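Local coordinates for protein gamma-glutamyl-gamma-aminobutyraldehyde dehydrogenase (Burkholderia cenocepacia, PDB 4LIH) that probably oxidises gamma-glutamyl-gamma-aminobutyraldehyde and related aldehydes to carboxylic acids with NAD(P)+, at residues I426-E431 against R451-G456; Y432-A437 against F471-Y476. One frame throughout, in Å; residues are numbered along the deposited sequence.

Interaction 1: residues I426-E431 against R451-G456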
ATOM      1  N   ILE A 426      35.351  -2.049  -5.211  1.00 11.80           N
ATOM      2  CA  ILE A 426      35.842  -0.657  -5.160  1.00 11.56           C
ATOM      3  C   ILE A 426      34.673   0.331  -4.909  1.00 11.30           C
ATOM      4  O   ILE A 426      34.765   1.226  -4.070  1.00 11.04           O
ATOM      5  CB  ILE A 426      36.604  -0.298  -6.468  1.00 11.66           C
ATOM      6  CG1 ILE A 426      37.897  -1.140  -6.586  1.00 11.88           C
ATOM      7  CG2 ILE A 426      36.918   1.198  -6.518  1.00 11.56           C
ATOM      8  CD1 ILE A 426      38.534  -1.043  -7.964  1.00 12.08           C
ATOM      9  N   ALA A 427      33.565   0.124  -5.622  1.00 11.23           N
ATOM     10  CA  ALA A 427      32.401   0.992  -5.505  1.00 10.96           C
ATOM     11  C   ALA A 427      31.963   1.046  -4.049  1.00 10.94           C
ATOM     12  O   ALA A 427      31.797   2.136  -3.514  1.00 10.48           O
ATOM     13  CB  ALA A 427      31.272   0.498  -6.375  1.00 11.04           C
ATOM     14  N   ASN A 428      31.867  -0.112  -3.399  1.00 10.92           N
ATOM     15  CA  ASN A 428      31.313  -0.146  -2.044  1.00 11.13           C
ATOM     16  C   ASN A 428      32.346   0.166  -0.961  1.00 11.30           C
ATOM     17  O   ASN A 428      31.993   0.220   0.205  1.00 11.15           O
ATOM     18  CB  ASN A 428      30.712  -1.512  -1.744  1.00 11.07           C
ATOM     19  CG  ASN A 428      29.400  -1.747  -2.464  1.00 10.92           C
ATOM     20  OD1 ASN A 428      28.650  -0.816  -2.736  1.00 10.76           O
ATOM     21  ND2 ASN A 428      29.095  -3.018  -2.724  1.00 10.99           N
ATOM     22  N   ASP A 429      33.616   0.298  -1.334  1.00 11.78           N
ATOM     23  CA  ASP A 429      34.705   0.484  -0.348  1.00 12.35           C
ATOM     24  C   ASP A 429      34.799   1.963  -0.019  1.00 12.09           C
ATOM     25  O   ASP A 429      35.709   2.669  -0.478  1.00 12.51           O
ATOM     26  CB  ASP A 429      36.035  -0.003  -0.882  1.00 12.80           C
ATOM     27  CG  ASP A 429      37.161  -0.014   0.176  1.00 13.81           C
ATOM     28  OD1 ASP A 429      36.914   0.087   1.412  1.00 13.93           O
ATOM     29  OD2 ASP A 429      38.314  -0.163  -0.271  1.00 14.03           O
ATOM     30  N   THR A 430      33.852   2.414   0.777  1.00 11.85           N
ATOM     31  CA  THR A 430      33.736   3.805   1.134  1.00 11.76           C
ATOM     32  C   THR A 430      32.788   3.911   2.332  1.00 11.73           C
ATOM     33  O   THR A 430      31.901   3.068   2.491  1.00 11.61           O
ATOM     34  CB  THR A 430      33.241   4.658  -0.060  1.00 11.85           C
ATOM     35  OG1 THR A 430      33.116   6.007   0.347  1.00 11.31           O
ATOM     36  CG2 THR A 430      31.919   4.182  -0.592  1.00 11.86           C
ATOM     37  N   GLU A 431      32.947   4.952   3.149  1.00 11.72           N
ATOM     38  CA  GLU A 431      31.991   5.232   4.214  1.00 12.09           C
ATOM     39  C   GLU A 431      30.751   5.958   3.698  1.00 10.79           C
ATOM     40  O   GLU A 431      29.794   6.094   4.426  1.00 10.32           O
ATOM     41  CB  GLU A 431      32.638   6.018   5.376  1.00 13.67           C
ATOM     42  CG  GLU A 431      33.428   5.127   6.330  1.00 15.80           C
ATOM     43  CD  GLU A 431      32.690   3.836   6.730  1.00 18.25           C
ATOM     44  OE1 GLU A 431      31.661   3.886   7.519  1.00 20.48           O
ATOM     45  OE2 GLU A 431      33.116   2.747   6.217  1.00 21.25           O
ATOM     46  N   ARG A 451      21.649  -4.373  -7.419  1.00 10.31           N
ATOM     47  CA  ARG A 451      21.306  -4.886  -6.085  1.00 10.26           C
ATOM     48  C   ARG A 451      22.490  -4.807  -5.121  1.00 10.43           C
ATOM     49  O   ARG A 451      22.321  -4.592  -3.938  1.00 10.07           O
ATOM     50  CB  ARG A 451      20.850  -6.324  -6.138  1.00 10.19           C
ATOM     51  CG  ARG A 451      19.441  -6.514  -6.655  1.00 10.13           C
ATOM     52  CD  ARG A 451      19.216  -7.933  -7.166  1.00 10.22           C
ATOM     53  NE  ARG A 451      17.785  -8.212  -7.243  1.00 10.11           N
ATOM     54  CZ  ARG A 451      17.248  -9.424  -7.278  1.00 10.14           C
ATOM     55  NH1 ARG A 451      18.024 -10.497  -7.365  1.00 10.27           N
ATOM     56  NH2 ARG A 451      15.909  -9.553  -7.290  1.00 10.16           N
ATOM     57  N   ARG A 452      23.690  -5.043  -5.648  1.00 10.74           N
ATOM     58  CA  ARG A 452      24.864  -5.129  -4.820  1.00 11.29           C
ATOM     59  C   ARG A 452      25.478  -3.788  -4.415  1.00 10.83           C
ATOM     60  O   ARG A 452      26.238  -3.771  -3.470  1.00 11.12           O
ATOM     61  CB  ARG A 452      25.923  -5.988  -5.516  1.00 12.09           C
ATOM     62  CG  ARG A 452      25.522  -7.421  -5.524  1.00 13.31           C
ATOM     63  CD  ARG A 452      26.289  -8.209  -6.541  1.00 14.91           C
ATOM     64  NE  ARG A 452      27.721  -8.311  -6.291  1.00 16.74           N
ATOM     65  CZ  ARG A 452      28.586  -8.656  -7.254  1.00 18.59           C
ATOM     66  NH1 ARG A 452      28.161  -8.900  -8.489  1.00 20.25           N
ATOM     67  NH2 ARG A 452      29.855  -8.721  -7.007  1.00 20.11           N
ATOM     68  N   LEU A 453      25.189  -2.706  -5.130  1.00 10.40           N
ATOM     69  CA  LEU A 453      25.736  -1.377  -4.813  1.00 10.29           C
ATOM     70  C   LEU A 453      25.011  -0.779  -3.579  1.00 10.25           C
ATOM     71  O   LEU A 453      23.788  -0.646  -3.563  1.00  9.79           O
ATOM     72  CB  LEU A 453      25.624  -0.433  -6.039  1.00 10.29           C
ATOM     73  CG  LEU A 453      26.446  -0.965  -7.241  1.00 10.30           C
ATOM     74  CD1 LEU A 453      26.160  -0.256  -8.565  1.00 10.37           C
ATOM     75  CD2 LEU A 453      27.944  -0.919  -6.965  1.00 10.47           C
ATOM     76  N   ARG A 454      25.790  -0.433  -2.554  1.00 10.24           N
ATOM     77  CA  ARG A 454      25.240  -0.037  -1.277  1.00 10.14           C
ATOM     78  C   ARG A 454      25.015   1.468  -1.277  1.00  9.78           C
ATOM     79  O   ARG A 454      25.813   2.220  -0.722  1.00  9.72           O
ATOM     80  CB  ARG A 454      26.200  -0.443  -0.145  1.00 10.54           C
ATOM     81  CG  ARG A 454      26.377  -1.940   0.036  1.00 10.82           C
ATOM     82  CD  ARG A 454      25.094  -2.650   0.400  1.00 11.07           C
ATOM     83  NE  ARG A 454      24.649  -2.314   1.772  1.00 11.06           N
ATOM     84  CZ  ARG A 454      23.638  -2.926   2.408  1.00 11.29           C
ATOM     85  NH1 ARG A 454      22.957  -3.910   1.831  1.00 11.27           N
ATOM     86  NH2 ARG A 454      23.321  -2.570   3.651  1.00 11.14           N
ATOM     87  N   ALA A 455      23.923   1.896  -1.928  1.00  9.41           N
ATOM     88  CA  ALA A 455      23.637   3.305  -2.089  1.00  8.97           C
ATOM     89  C   ALA A 455      22.146   3.529  -2.204  1.00  8.76           C
ATOM     90  O   ALA A 455      21.399   2.658  -2.711  1.00  8.89           O
ATOM     91  CB  ALA A 455      24.385   3.880  -3.307  1.00  8.99           C
ATOM     92  N   GLY A 456      21.715   4.712  -1.809  1.00  8.53           N
ATOM     93  CA  GLY A 456      20.268   5.046  -1.772  1.00  8.38           C
ATOM     94  C   GLY A 456      19.634   5.161  -3.137  1.00  8.41           C
ATOM     95  O   GLY A 456      18.441   4.851  -3.303  1.00  8.46           O
TER
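A side-chain amide reading a backbone makes this contact: in the C-terminal part of helix 420-428, Asn428 is hydrogen-bonded at both ends of its amide to the chain that leaves helix 443-452. Its ND2 donates to Arg452 O at 3.0 Å, with the acceptor close to the amide plane, while Arg454 N donates to Asn428 OD1 at 2.9 Å with an N-H...O angle of 169°. Both donors stand about 30° out of the plane of the carbonyl they address. With CG anti to its own carbonyl carbon (chi1 -73°), the amide reaches across Leu453, and its rotation is fixed by the two bonds. The helices flank strand 435-439 in sequence, an alpha-beta-alpha succession of the aldehyde dehydrogenase fold, with that strand between parallel strands 280-283 and 457-460. Beside these bonds, Ala427 CB meets Leu453 CD2 at 3.7 Å, and both side chains rest on Ile282 of strand 280-283. CB and CG of Arg454 pass slantwise by the amide, CB 3.6 Å from Asn428 OD1; bends at chi2 and chi3 then carry the guanidinium away, nearly perpendicular to the amide plane, to Pro165 O of the second subunit. Arg452 instead forms a salt bridge with Asp421.

Interaction 2: residues Y432-A437 against F471-Y476; sequences YGLAAA and FPFGGY
Gly433 and Tyr476 are joined by the one direct hydrogen bond between residues 432-437 and 471-476, from Tyr476 N to Gly433 O at 2.9 Å. It is nearly straight at the hydrogen (171°), yet the donor stands above the carbonyl plane, 42° out of it. A second polar link runs through a water, which donates to Leu434 O at 2.8 Å and accepts from Gly474 N at 2.9 Å. The same water lies over the centre of one face of the Phe473 ring, 3.5 Å above its plane. These bonds tie the approach to strand 435-439 to the loop between strands 457-460 and 494-502, whose Gly474 lies next to Glu274, the predicted active-site glutamate of this aldehyde dehydrogenase. Apolar contact comes mainly from Leu434. Its CG is turned away from the backbone N (chi1 -168°), which sends CD1 over the peptide of Gly474, 3.4 Å from Gly474 C, and leaves CD2 beside Phe473 CZ at 4.3 Å. Phe473 also packs edge-to-face with Trp184. Glycine at 433 permits a close backbone approach, Gly433 CA lying 4.2 Å from Tyr476 CB. Gly474, for its part, adopts backbone angles suited to glycine. The Tyr476 ring leads away from the contact, and its hydroxyl is hydrogen-bonded to Glu164 of the second subunit.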
ATOM      1  N   TYR A 432      30.807   6.436   2.458  1.00 10.07           N
ATOM      2  CA  TYR A 432      29.664   7.081   1.826  1.00  9.70           C
ATOM      3  C   TYR A 432      28.710   6.051   1.174  1.00  9.52           C
ATOM      4  O   TYR A 432      29.068   4.866   1.017  1.00  9.58           O
ATOM      5  CB  TYR A 432      30.163   8.071   0.792  1.00  9.67           C
ATOM      6  CG  TYR A 432      30.875   9.254   1.387  1.00  9.73           C
ATOM      7  CD1 TYR A 432      30.213  10.102   2.266  1.00  9.72           C
ATOM      8  CD2 TYR A 432      32.192   9.520   1.085  1.00  9.81           C
ATOM      9  CE1 TYR A 432      30.840  11.212   2.799  1.00  9.99           C
ATOM     10  CE2 TYR A 432      32.833  10.654   1.613  1.00 10.06           C
ATOM     11  CZ  TYR A 432      32.168  11.488   2.446  1.00 10.08           C
ATOM     12  OH  TYR A 432      32.847  12.615   2.948  1.00 10.60           O
ATOM     13  N   GLY A 433      27.517   6.502   0.804  1.00  9.16           N
ATOM     14  CA  GLY A 433      26.536   5.633   0.166  1.00  9.10           C
ATOM     15  C   GLY A 433      25.341   6.386  -0.368  1.00  8.90           C
ATOM     16  O   GLY A 433      24.193   5.974  -0.153  1.00  9.05           O
ATOM     17  N   LEU A 434      25.594   7.515  -1.009  1.00  8.83           N
ATOM     18  CA  LEU A 434      24.487   8.345  -1.488  1.00  8.79           C
ATOM     19  C   LEU A 434      23.915   7.842  -2.826  1.00  8.82           C
ATOM     20  O   LEU A 434      22.695   7.808  -3.026  1.00  8.71           O
ATOM     21  CB  LEU A 434      24.907   9.822  -1.550  1.00  8.74           C
ATOM     22  CG  LEU A 434      23.747  10.810  -1.762  1.00  8.68           C
ATOM     23  CD1 LEU A 434      22.707  10.559  -0.664  1.00  8.62           C
ATOM     24  CD2 LEU A 434      24.162  12.296  -1.814  1.00  8.71           C
ATOM     25  N   ALA A 435      24.800   7.420  -3.729  1.00  8.81           N
ATOM     26  CA  ALA A 435      24.375   7.010  -5.023  1.00  8.98           C
ATOM     27  C   ALA A 435      25.469   6.224  -5.683  1.00  9.05           C
ATOM     28  O   ALA A 435      26.635   6.193  -5.203  1.00  9.22           O
ATOM     29  CB  ALA A 435      23.979   8.220  -5.847  1.00  8.94           C
ATOM     30  N   ALA A 436      25.064   5.571  -6.770  1.00  9.14           N
ATOM     31  CA  ALA A 436      25.954   4.786  -7.595  1.00  9.03           C
ATOM     32  C   ALA A 436      25.330   4.593  -8.974  1.00  9.03           C
ATOM     33  O   ALA A 436      24.123   4.789  -9.187  1.00  9.03           O
ATOM     34  CB  ALA A 436      26.196   3.446  -6.911  1.00  8.98           C
ATOM     35  N   ALA A 437      26.146   4.182  -9.929  1.00  9.00           N
ATOM     36  CA  ALA A 437      25.605   3.806 -11.253  1.00  8.92           C
ATOM     37  C   ALA A 437      26.370   2.691 -11.925  1.00  9.04           C
ATOM     38  O   ALA A 437      27.538   2.464 -11.588  1.00  8.86           O
ATOM     39  CB  ALA A 437      25.598   5.022 -12.138  1.00  8.90           C
ATOM     40  N   PHE A 471      11.076   8.896  -6.465  1.00  7.91           N
ATOM     41  CA  PHE A 471      12.243   8.104  -6.074  1.00  7.79           C
ATOM     42  C   PHE A 471      12.849   8.670  -4.794  1.00  7.68           C
ATOM     43  O   PHE A 471      13.524   9.682  -4.872  1.00  7.48           O
ATOM     44  CB  PHE A 471      13.274   8.139  -7.218  1.00  7.82           C
ATOM     45  CG  PHE A 471      12.825   7.464  -8.479  1.00  7.90           C
ATOM     46  CD1 PHE A 471      12.462   6.142  -8.480  1.00  7.89           C
ATOM     47  CD2 PHE A 471      12.733   8.195  -9.674  1.00  8.00           C
ATOM     48  CE1 PHE A 471      12.066   5.526  -9.654  1.00  8.06           C
ATOM     49  CE2 PHE A 471      12.353   7.583 -10.841  1.00  8.14           C
ATOM     50  CZ  PHE A 471      12.037   6.237 -10.848  1.00  8.13           C
ATOM     51  N   PRO A 472      12.635   8.001  -3.623  1.00  7.70           N
ATOM     52  CA  PRO A 472      13.323   8.493  -2.414  1.00  7.72           C
ATOM     53  C   PRO A 472      14.825   8.555  -2.645  1.00  8.02           C
ATOM     54  O   PRO A 472      15.329   7.769  -3.417  1.00  7.81           O
ATOM     55  CB  PRO A 472      12.993   7.425  -1.368  1.00  7.66           C
ATOM     56  CG  PRO A 472      12.654   6.174  -2.148  1.00  7.64           C
ATOM     57  CD  PRO A 472      12.037   6.651  -3.410  1.00  7.65           C
ATOM     58  N   PHE A 473      15.479   9.497  -1.973  1.00  8.36           N
ATOM     59  CA  PHE A 473      16.816   9.962  -2.250  1.00  8.99           C
ATOM     60  C   PHE A 473      17.504  10.206  -0.901  1.00  8.89           C
ATOM     61  O   PHE A 473      16.985  10.919  -0.057  1.00  9.03           O
ATOM     62  CB  PHE A 473      16.706  11.261  -3.065  1.00  9.64           C
ATOM     63  CG  PHE A 473      17.995  11.942  -3.304  1.00 10.21           C
ATOM     64  CD1 PHE A 473      18.651  12.579  -2.274  1.00 10.62           C
ATOM     65  CD2 PHE A 473      18.585  11.865  -4.538  1.00 11.12           C
ATOM     66  CE1 PHE A 473      19.870  13.185  -2.486  1.00 11.11           C
ATOM     67  CE2 PHE A 473      19.824  12.476  -4.769  1.00 11.53           C
ATOM     68  CZ  PHE A 473      20.451  13.140  -3.744  1.00 11.40           C
ATOM     69  N   GLY A 474      18.649   9.579  -0.680  1.00  8.93           N
ATOM     70  CA  GLY A 474      19.346   9.752   0.593  1.00  8.87           C
ATOM     71  C   GLY A 474      20.359   8.645   0.821  1.00  8.76           C
ATOM     72  O   GLY A 474      20.558   7.809  -0.013  1.00  9.02           O
ATOM     73  N   GLY A 475      20.975   8.642   1.979  1.00  8.60           N
ATOM     74  CA  GLY A 475      22.141   7.840   2.204  1.00  8.54           C
ATOM     75  C   GLY A 475      21.938   6.439   2.784  1.00  8.49           C
ATOM     76  O   GLY A 475      20.978   6.172   3.484  1.00  8.49           O
ATOM     77  N   TYR A 476      22.842   5.554   2.388  1.00  8.45           N
ATOM     78  CA  TYR A 476      23.322   4.435   3.207  1.00  8.49           C
ATOM     79  C   TYR A 476      24.525   4.961   3.972  1.00  8.85           C
ATOM     80  O   TYR A 476      25.177   5.952   3.550  1.00  8.86           O
ATOM     81  CB  TYR A 476      23.807   3.296   2.322  1.00  8.20           C
ATOM     82  CG  TYR A 476      22.761   2.408   1.700  1.00  7.99           C
ATOM     83  CD1 TYR A 476      21.571   2.920   1.100  1.00  7.78           C
ATOM     84  CD2 TYR A 476      22.987   1.027   1.639  1.00  7.81           C
ATOM     85  CE1 TYR A 476      20.663   2.058   0.485  1.00  7.73           C
ATOM     86  CE2 TYR A 476      22.080   0.207   1.047  1.00  7.80           C
ATOM     87  CZ  TYR A 476      20.949   0.716   0.437  1.00  7.70           C
ATOM     88  OH  TYR A 476      20.052  -0.148  -0.109  1.00  7.76           O
TER
HETATM   89  O   HOH W   1      20.224   9.096  -3.079  1.00  8.51           O

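Overall arrangement
Interactions 1 and 2 lie with their centres about 9 Å apart, and their segments alternate along the chain: residues 426-431 run directly into 432-437, and 451-456 follow later, before 471-476. They meet where Gly456 N approaches Gly433 O at 3.2 Å, a probable hydrogen bond to the carbonyl that also accepts from Tyr476. Packing continues the junction, with Ala455 O 3.3 Å from Tyr476 CE1. Interaction 1 is away from the predicted active site, whereas interaction 2 borders it: the nearest atoms of Gly474 and Glu274 are about 3 Å apart, and those of Phe473 and a bound MES molecule, probably from the crystallisation liquor, about 4 Å. Both contacts also face the second subunit.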